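Local coordinates for probable starch synthase 4, chloroplastic/amyloplastic (Arabidopsis thaliana, PDB 6GNE), which belongs to the starch synthase family of plastid glycosyltransferases with the two-domain GT-B fold, and is modelled here with adenosine-5'-diphosphate bound, at residues F75-W85 against F96-F105; M404-I412 against L472-F481. All blocks are in the same frame, centred on the assembly; numbering follows the deposited sequence.

Contact 1. Residues F75-W85 against F96-F105; sequences FDGKLYKNKIW and FIEPQHPSKF
Trp-85 and Lys-83 pair with Phe-96 and Glu-98 in an antiparallel beta hairpin, strands 78-89 and 92-100, that forms part of the large mixed sheet in the N-terminal half of this GT-B protein. Backbone bonds run both ways in each pair, for instance Glu-98 N to Lys-83 O at 2.8 Å and Trp-85 N to Phe-96 O at 2.9 Å. On the same face of the sheet, Glu-98 reaches diagonally to the indole: its CG stands anti to the backbone N (chi1 -166°) and the rest of the chain is extended. This brings OE1 within 2.8 Å of Trp-85 NE1, which meets the carboxylate on its anti side and somewhat out of its plane. Lys-52 lies against the same Trp-85 ring in a cation-pi contact and makes a long, weak ion pair with OE1.

At the far end from the hairpin's connection, aromatic rings take over. His-101 CD2 sits over the centre of the Tyr-80 ring, 3.4 Å above its plane, with the two rings tilted 39° apart. Phe-105 turns its edge toward the face of Phe-75, centroids 6.0 Å apart, and Pro-102 CD lies 3.8 Å from Tyr-80 CE2. His-101 ND1 accepts the N-H of Ser-103 at 3.1 Å. With ND1 an acceptor, a neutral His-101 would probably carry its proton on NE2, while the indole N-H, helped weakly by Lys-52, should favour a charged Glu-98.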
# COMPACT_ATOMS: atom_id res chain seq x y z
N PHE A 75 14.71 -18.36 -18.21
CA PHE A 75 15.64 -17.62 -17.32
C PHE A 75 17.09 -18.06 -17.57
O PHE A 75 17.34 -19.25 -17.60
CB PHE A 75 15.28 -17.85 -15.86
CG PHE A 75 15.56 -16.68 -14.98
CD1 PHE A 75 14.88 -15.47 -15.15
CD2 PHE A 75 16.48 -16.79 -13.94
CE1 PHE A 75 15.13 -14.39 -14.32
CE2 PHE A 75 16.74 -15.70 -13.11
CZ PHE A 75 16.05 -14.51 -13.29
N ASP A 76 18.02 -17.10 -17.74
CA ASP A 76 19.46 -17.40 -17.96
C ASP A 76 19.69 -18.39 -19.11
O ASP A 76 20.48 -19.32 -18.97
CB ASP A 76 20.14 -17.94 -16.67
CG ASP A 76 20.21 -16.88 -15.53
OD1 ASP A 76 20.53 -15.70 -15.79
OD2 ASP A 76 19.96 -17.23 -14.36
N GLY A 77 18.96 -18.20 -20.21
CA GLY A 77 19.08 -19.05 -21.41
C GLY A 77 18.48 -20.46 -21.41
O GLY A 77 18.49 -21.15 -22.44
N LYS A 78 17.95 -20.88 -20.25
CA LYS A 78 17.30 -22.19 -20.07
C LYS A 78 15.80 -21.99 -19.82
O LYS A 78 15.38 -20.90 -19.42
CB LYS A 78 17.91 -22.90 -18.86
CG LYS A 78 19.32 -23.43 -19.08
CD LYS A 78 20.21 -23.31 -17.84
CE LYS A 78 21.01 -24.59 -17.55
NZ LYS A 78 21.71 -25.21 -18.74
N LEU A 79 15.03 -23.04 -20.09
CA LEU A 79 13.61 -23.10 -19.73
C LEU A 79 13.44 -23.81 -18.37
O LEU A 79 14.16 -24.77 -18.06
CB LEU A 79 12.81 -23.80 -20.83
CG LEU A 79 12.91 -23.20 -22.25
CD1 LEU A 79 12.12 -24.04 -23.26
CD2 LEU A 79 12.47 -21.74 -22.31
N TYR A 80 12.51 -23.31 -17.56
CA TYR A 80 12.22 -23.87 -16.24
C TYR A 80 10.74 -24.13 -16.04
O TYR A 80 9.89 -23.39 -16.54
CB TYR A 80 12.71 -22.97 -15.11
CG TYR A 80 14.20 -22.86 -15.07
CD1 TYR A 80 14.86 -21.91 -15.84
CD2 TYR A 80 14.95 -23.71 -14.27
CE1 TYR A 80 16.25 -21.82 -15.81
CE2 TYR A 80 16.33 -23.62 -14.22
CZ TYR A 80 16.98 -22.68 -15.00
OH TYR A 80 18.36 -22.61 -14.97
N LYS A 81 10.44 -25.19 -15.28
CA LYS A 81 9.06 -25.58 -15.01
C LYS A 81 8.45 -24.74 -13.92
O LYS A 81 9.11 -24.40 -12.94
CB LYS A 81 9.01 -27.06 -14.68
CG LYS A 81 9.19 -27.88 -15.95
CD LYS A 81 9.18 -29.38 -15.67
CE LYS A 81 9.31 -30.14 -16.98
NZ LYS A 81 9.92 -31.48 -16.74
N ASN A 82 7.18 -24.37 -14.12
CA ASN A 82 6.38 -23.68 -13.09
C ASN A 82 5.06 -24.42 -12.82
O ASN A 82 4.32 -24.67 -13.77
CB ASN A 82 6.04 -22.26 -13.56
CG ASN A 82 7.27 -21.41 -13.83
OD1 ASN A 82 7.63 -21.18 -14.97
ND2 ASN A 82 7.89 -20.93 -12.78
N LYS A 83 4.79 -24.77 -11.56
CA LYS A 83 3.46 -25.26 -11.13
C LYS A 83 2.53 -24.05 -11.05
O LYS A 83 2.87 -23.07 -10.40
CB LYS A 83 3.45 -25.96 -9.73
CG LYS A 83 3.35 -27.48 -9.72
CD LYS A 83 4.57 -28.11 -10.40
CE LYS A 83 4.28 -29.33 -11.32
NZ LYS A 83 4.54 -30.64 -10.66
N ILE A 84 1.38 -24.14 -11.69
CA ILE A 84 0.36 -23.09 -11.64
C ILE A 84 -0.75 -23.51 -10.66
O ILE A 84 -1.26 -24.65 -10.72
CB ILE A 84 -0.23 -22.81 -13.03
CG1 ILE A 84 0.90 -22.54 -14.05
CG2 ILE A 84 -1.20 -21.64 -13.00
CD1 ILE A 84 1.93 -21.52 -13.59
N TRP A 85 -1.10 -22.58 -9.76
CA TRP A 85 -2.20 -22.79 -8.83
C TRP A 85 -3.30 -21.78 -9.12
O TRP A 85 -2.98 -20.68 -9.54
CB TRP A 85 -1.73 -22.60 -7.39
CG TRP A 85 -0.70 -23.57 -6.92
CD1 TRP A 85 0.59 -23.68 -7.37
CD2 TRP A 85 -0.86 -24.57 -5.92
NE1 TRP A 85 1.23 -24.68 -6.71
CE2 TRP A 85 0.37 -25.25 -5.81
CE3 TRP A 85 -1.91 -24.95 -5.08
CZ2 TRP A 85 0.57 -26.30 -4.90
CZ3 TRP A 85 -1.72 -25.96 -4.20
CH2 TRP A 85 -0.49 -26.65 -4.13
N PHE A 96 -1.47 -18.32 -8.86
CA PHE A 96 -0.23 -18.30 -8.09
C PHE A 96 0.83 -19.12 -8.81
O PHE A 96 0.61 -20.29 -9.12
CB PHE A 96 -0.44 -18.92 -6.71
CG PHE A 96 -1.56 -18.34 -5.91
CD1 PHE A 96 -2.84 -18.86 -6.01
CD2 PHE A 96 -1.34 -17.32 -5.01
CE1 PHE A 96 -3.87 -18.36 -5.26
CE2 PHE A 96 -2.37 -16.80 -4.24
CZ PHE A 96 -3.64 -17.31 -4.38
N ILE A 97 1.97 -18.52 -9.09
CA ILE A 97 3.05 -19.21 -9.81
C ILE A 97 4.02 -19.80 -8.80
O ILE A 97 4.57 -19.08 -7.97
CB ILE A 97 3.76 -18.25 -10.78
CG1 ILE A 97 2.75 -17.62 -11.77
CG2 ILE A 97 4.84 -18.95 -11.57
CD1 ILE A 97 3.39 -16.75 -12.84
N GLU A 98 4.20 -21.12 -8.85
CA GLU A 98 5.21 -21.82 -8.05
C GLU A 98 6.40 -22.28 -8.92
O GLU A 98 6.31 -23.31 -9.57
CB GLU A 98 4.57 -23.01 -7.33
CG GLU A 98 5.44 -23.57 -6.24
CD GLU A 98 4.85 -24.75 -5.50
OE1 GLU A 98 3.80 -25.36 -5.87
OE2 GLU A 98 5.54 -25.09 -4.52
N PRO A 99 7.51 -21.52 -8.93
CA PRO A 99 8.64 -21.94 -9.77
C PRO A 99 9.36 -23.17 -9.26
O PRO A 99 9.46 -23.40 -8.05
CB PRO A 99 9.57 -20.73 -9.78
CG PRO A 99 8.71 -19.58 -9.36
CD PRO A 99 7.74 -20.17 -8.37
N GLN A 100 9.84 -23.96 -10.20
CA GLN A 100 10.63 -25.16 -9.93
C GLN A 100 11.99 -24.79 -10.54
O GLN A 100 12.40 -25.32 -11.58
CB GLN A 100 10.02 -26.40 -10.62
CG GLN A 100 8.50 -26.58 -10.54
CD GLN A 100 8.06 -27.55 -9.47
OE1 GLN A 100 7.68 -28.68 -9.76
NE2 GLN A 100 8.11 -27.10 -8.22
N HIS A 101 12.61 -23.78 -9.96
CA HIS A 101 13.94 -23.35 -10.33
C HIS A 101 14.77 -23.70 -9.11
O HIS A 101 14.33 -23.45 -7.99
CB HIS A 101 13.94 -21.83 -10.58
CG HIS A 101 15.26 -21.27 -10.99
ND1 HIS A 101 16.29 -21.09 -10.10
CD2 HIS A 101 15.72 -20.83 -12.19
CE1 HIS A 101 17.33 -20.56 -10.73
NE2 HIS A 101 17.01 -20.40 -12.00
N PRO A 102 15.99 -24.26 -9.28
CA PRO A 102 16.78 -24.71 -8.10
C PRO A 102 17.01 -23.66 -7.00
O PRO A 102 17.19 -24.02 -5.86
CB PRO A 102 18.11 -25.18 -8.70
CG PRO A 102 18.05 -24.90 -10.16
CD PRO A 102 16.64 -24.58 -10.56
N SER A 103 17.02 -22.37 -7.36
CA SER A 103 17.17 -21.25 -6.41
C SER A 103 15.98 -20.98 -5.48
O SER A 103 16.10 -20.19 -4.54
CB SER A 103 17.46 -19.93 -7.16
OG SER A 103 18.62 -20.01 -7.97
N LYS A 104 14.83 -21.60 -5.74
CA LYS A 104 13.70 -21.62 -4.80
C LYS A 104 13.26 -20.22 -4.45
O LYS A 104 13.26 -19.81 -3.28
CB LYS A 104 14.06 -22.43 -3.55
CG LYS A 104 14.22 -23.90 -3.86
CD LYS A 104 14.74 -24.65 -2.60
CE LYS A 104 14.06 -26.01 -2.33
NZ LYS A 104 13.13 -26.04 -1.13
N PHE A 105 12.88 -19.49 -5.49
CA PHE A 105 12.69 -18.07 -5.36
C PHE A 105 11.62 -17.68 -4.36
O PHE A 105 11.79 -16.70 -3.64
CB PHE A 105 12.38 -17.44 -6.72
CG PHE A 105 13.50 -17.52 -7.71
CD1 PHE A 105 14.78 -17.03 -7.40
CD2 PHE A 105 13.28 -18.04 -8.99
CE1 PHE A 105 15.81 -17.10 -8.33
CE2 PHE A 105 14.30 -18.10 -9.92
CZ PHE A 105 15.58 -17.63 -9.59

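Contact 2. Residues M404-I412 against L472-F481; sequences MIAMRYGSI and LVEKVMSIDF
Met-407 and Ile-412 meet Val-476, and Phe-481 meets Met-404 and Met-407, where the ends of helices 402-408 and 466-477 pack together with the chain after each. The short segments 404-408 and 472-477 approach to 9.3 Å between axes, at 121° between their directions. Val-476 is wedged between two partners: CG1 lies against Met-407 CB and CG, and also 3.9 Å from Ile-412 CD1, which Leu-472 CG approaches as well.

The Phe-481 ring packs against helix 402-408. Met-404 O stands 3.8 Å above one face, offset toward the rim, and Ile-479 CG2 occupies the opposite face. Met-407 bends at its last torsion (chi3 -76°), bringing CE to 3.6 Å from Phe-481 CZ, while SD makes an oblique Met-aromatic contact with the ring.

Among backbone features, Gly-410, with positive phi, is the C-prime residue of a Schellman motif; Met-477 CG and SD lie over its CA.

The polar bridge is a water that donates to Arg-408 O at 2.8 Å and to Met-477 O at 2.7 Å, with a weak link to Arg-408 NH1. The guanidinium is held mainly by the carbonyls of Thr-266 and Trp-269. Thus two carbonyls near helix ends are joined through one water, and the remaining cohesion is apolar, on helix 402-408, whose Ile-405, with its CB pointing away from segment 472-481, touches adenosine-5'-diphosphate.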
# COMPACT_ATOMS: atom_id res chain seq x y z
N MET A 404 -7.14 6.75 6.18
CA MET A 404 -8.46 6.50 5.63
C MET A 404 -9.19 5.44 6.46
O MET A 404 -10.38 5.62 6.81
CB MET A 404 -8.37 6.05 4.18
CG MET A 404 -7.68 7.07 3.27
SD MET A 404 -7.70 6.62 1.53
CE MET A 404 -6.51 7.75 0.85
N ILE A 405 -8.48 4.37 6.84
CA ILE A 405 -9.07 3.33 7.67
C ILE A 405 -9.43 3.92 9.02
O ILE A 405 -10.54 3.70 9.50
CB ILE A 405 -8.12 2.11 7.87
CG1 ILE A 405 -7.72 1.46 6.53
CG2 ILE A 405 -8.76 1.05 8.78
CD1 ILE A 405 -6.57 0.49 6.63
N ALA A 406 -8.51 4.69 9.63
CA ALA A 406 -8.82 5.31 10.91
C ALA A 406 -10.13 6.12 10.85
O ALA A 406 -11.01 5.93 11.68
CB ALA A 406 -7.67 6.19 11.37
N MET A 407 -10.26 7.00 9.87
CA MET A 407 -11.47 7.81 9.75
C MET A 407 -12.73 6.97 9.49
O MET A 407 -13.82 7.27 9.99
CB MET A 407 -11.30 8.84 8.64
CG MET A 407 -10.37 9.97 9.05
SD MET A 407 -10.34 11.33 7.90
CE MET A 407 -9.33 10.65 6.59
N ARG A 408 -12.58 5.89 8.74
CA ARG A 408 -13.66 4.96 8.51
C ARG A 408 -14.14 4.35 9.83
O ARG A 408 -15.33 4.12 9.98
CB ARG A 408 -13.19 3.87 7.53
CG ARG A 408 -14.12 2.71 7.25
CD ARG A 408 -15.36 3.16 6.52
NE ARG A 408 -16.06 2.02 5.94
CZ ARG A 408 -17.37 1.93 5.70
NH1 ARG A 408 -18.18 2.94 5.98
NH2 ARG A 408 -17.88 0.83 5.15
N TYR A 409 -13.23 4.13 10.77
CA TYR A 409 -13.52 3.59 12.10
C TYR A 409 -13.68 4.69 13.17
O TYR A 409 -13.67 4.42 14.37
CB TYR A 409 -12.43 2.57 12.51
CG TYR A 409 -12.55 1.24 11.81
CD1 TYR A 409 -12.34 1.13 10.45
CD2 TYR A 409 -12.93 0.09 12.50
CE1 TYR A 409 -12.48 -0.10 9.80
CE2 TYR A 409 -13.08 -1.15 11.85
CZ TYR A 409 -12.85 -1.23 10.50
OH TYR A 409 -12.98 -2.40 9.83
N GLY A 410 -13.85 5.93 12.72
CA GLY A 410 -14.11 7.05 13.60
C GLY A 410 -12.93 7.63 14.37
O GLY A 410 -13.16 8.51 15.22
N SER A 411 -11.71 7.15 14.11
CA SER A 411 -10.52 7.66 14.80
C SER A 411 -9.99 8.85 14.00
O SER A 411 -9.78 8.74 12.79
CB SER A 411 -9.47 6.55 14.93
OG SER A 411 -8.33 6.94 15.69
N ILE A 412 -9.76 9.97 14.68
CA ILE A 412 -9.44 11.25 14.01
C ILE A 412 -7.95 11.43 13.79
O ILE A 412 -7.19 11.34 14.73
CB ILE A 412 -9.96 12.43 14.82
CG1 ILE A 412 -11.49 12.29 15.02
CG2 ILE A 412 -9.62 13.75 14.14
CD1 ILE A 412 -12.30 12.10 13.74
N LEU A 472 -17.77 15.52 15.00
CA LEU A 472 -16.60 15.36 14.17
C LEU A 472 -16.39 13.88 13.81
O LEU A 472 -16.10 13.57 12.63
CB LEU A 472 -15.35 15.95 14.85
CG LEU A 472 -14.04 15.87 14.06
CD1 LEU A 472 -14.13 16.54 12.69
CD2 LEU A 472 -12.93 16.51 14.87
N VAL A 473 -16.55 12.99 14.81
CA VAL A 473 -16.49 11.55 14.60
C VAL A 473 -17.55 11.09 13.59
O VAL A 473 -17.23 10.41 12.61
CB VAL A 473 -16.65 10.75 15.92
CG1 VAL A 473 -16.73 9.26 15.65
CG2 VAL A 473 -15.49 11.00 16.87
N GLU A 474 -18.80 11.49 13.83
CA GLU A 474 -19.92 11.18 12.91
C GLU A 474 -19.65 11.60 11.46
O GLU A 474 -19.87 10.85 10.49
CB GLU A 474 -21.21 11.81 13.41
CG GLU A 474 -21.72 11.05 14.62
CD GLU A 474 -22.77 11.77 15.43
OE1 GLU A 474 -23.38 11.10 16.30
OE2 GLU A 474 -22.97 12.98 15.19
N LYS A 475 -19.14 12.82 11.33
CA LYS A 475 -18.91 13.40 10.03
C LYS A 475 -17.85 12.65 9.25
O LYS A 475 -18.01 12.37 8.06
CB LYS A 475 -18.49 14.87 10.19
CG LYS A 475 -18.19 15.58 8.90
CD LYS A 475 -17.70 16.97 9.19
CE LYS A 475 -16.92 17.51 8.01
NZ LYS A 475 -16.19 18.69 8.52
N VAL A 476 -16.76 12.35 9.93
CA VAL A 476 -15.60 11.68 9.37
C VAL A 476 -15.94 10.24 8.97
O VAL A 476 -15.48 9.73 7.94
CB VAL A 476 -14.46 11.79 10.43
CG1 VAL A 476 -13.40 10.76 10.29
CG2 VAL A 476 -13.82 13.16 10.34
N MET A 477 -16.76 9.59 9.79
CA MET A 477 -17.27 8.25 9.49
C MET A 477 -18.21 8.19 8.27
O MET A 477 -18.38 7.12 7.71
CB MET A 477 -17.94 7.64 10.72
CG MET A 477 -16.94 7.22 11.80
SD MET A 477 -17.65 6.28 13.18
CE MET A 477 -18.02 4.79 12.24
N SER A 478 -18.81 9.32 7.87
CA SER A 478 -19.67 9.46 6.69
C SER A 478 -18.96 9.85 5.39
O SER A 478 -19.61 10.00 4.37
CB SER A 478 -20.77 10.48 6.97
OG SER A 478 -21.48 10.12 8.13
N ILE A 479 -17.65 10.01 5.42
CA ILE A 479 -16.89 10.29 4.19
C ILE A 479 -16.74 9.00 3.35
O ILE A 479 -16.56 7.92 3.89
CB ILE A 479 -15.51 10.90 4.51
CG1 ILE A 479 -15.68 12.25 5.24
CG2 ILE A 479 -14.65 11.05 3.23
CD1 ILE A 479 -14.36 12.80 5.76
N ASP A 480 -16.86 9.13 2.03
CA ASP A 480 -16.71 8.00 1.11
C ASP A 480 -15.21 7.78 0.87
O ASP A 480 -14.55 8.58 0.19
CB ASP A 480 -17.46 8.27 -0.22
CG ASP A 480 -17.45 7.06 -1.16
OD1 ASP A 480 -16.80 6.05 -0.84
OD2 ASP A 480 -18.12 7.10 -2.24
N PHE A 481 -14.69 6.69 1.44
CA PHE A 481 -13.31 6.24 1.19
C PHE A 481 -13.24 5.07 0.22
O PHE A 481 -12.17 4.54 -0.02
CB PHE A 481 -12.62 5.86 2.50
CG PHE A 481 -12.51 6.98 3.47
CD1 PHE A 481 -11.68 8.06 3.19
CD2 PHE A 481 -13.27 7.00 4.63
CE1 PHE A 481 -11.57 9.12 4.08
CE2 PHE A 481 -13.18 8.08 5.51
CZ PHE A 481 -12.33 9.14 5.24
O HOH W 1 -17.80 4.65 8.74

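How the contacts relate
The two contacts follow one another in series along the chain, contact 1 closing well before contact 2 opens, and they sit on opposite sides of the chain's centre, with their own centres about 45 Å apart and their nearest atoms about 21 Å apart. They share no sheet. Contact 1 joins two strands of the mixed sheet in the N-terminal half; contact 2 packs helices beside the six-stranded parallel sheet of the C-terminal half, to which Ile-412 belongs as the start of strand 412-416. Each therefore represents one half of the GT-B architecture, and only contact 2 includes a residue of the adenosine-5'-diphosphate pocket.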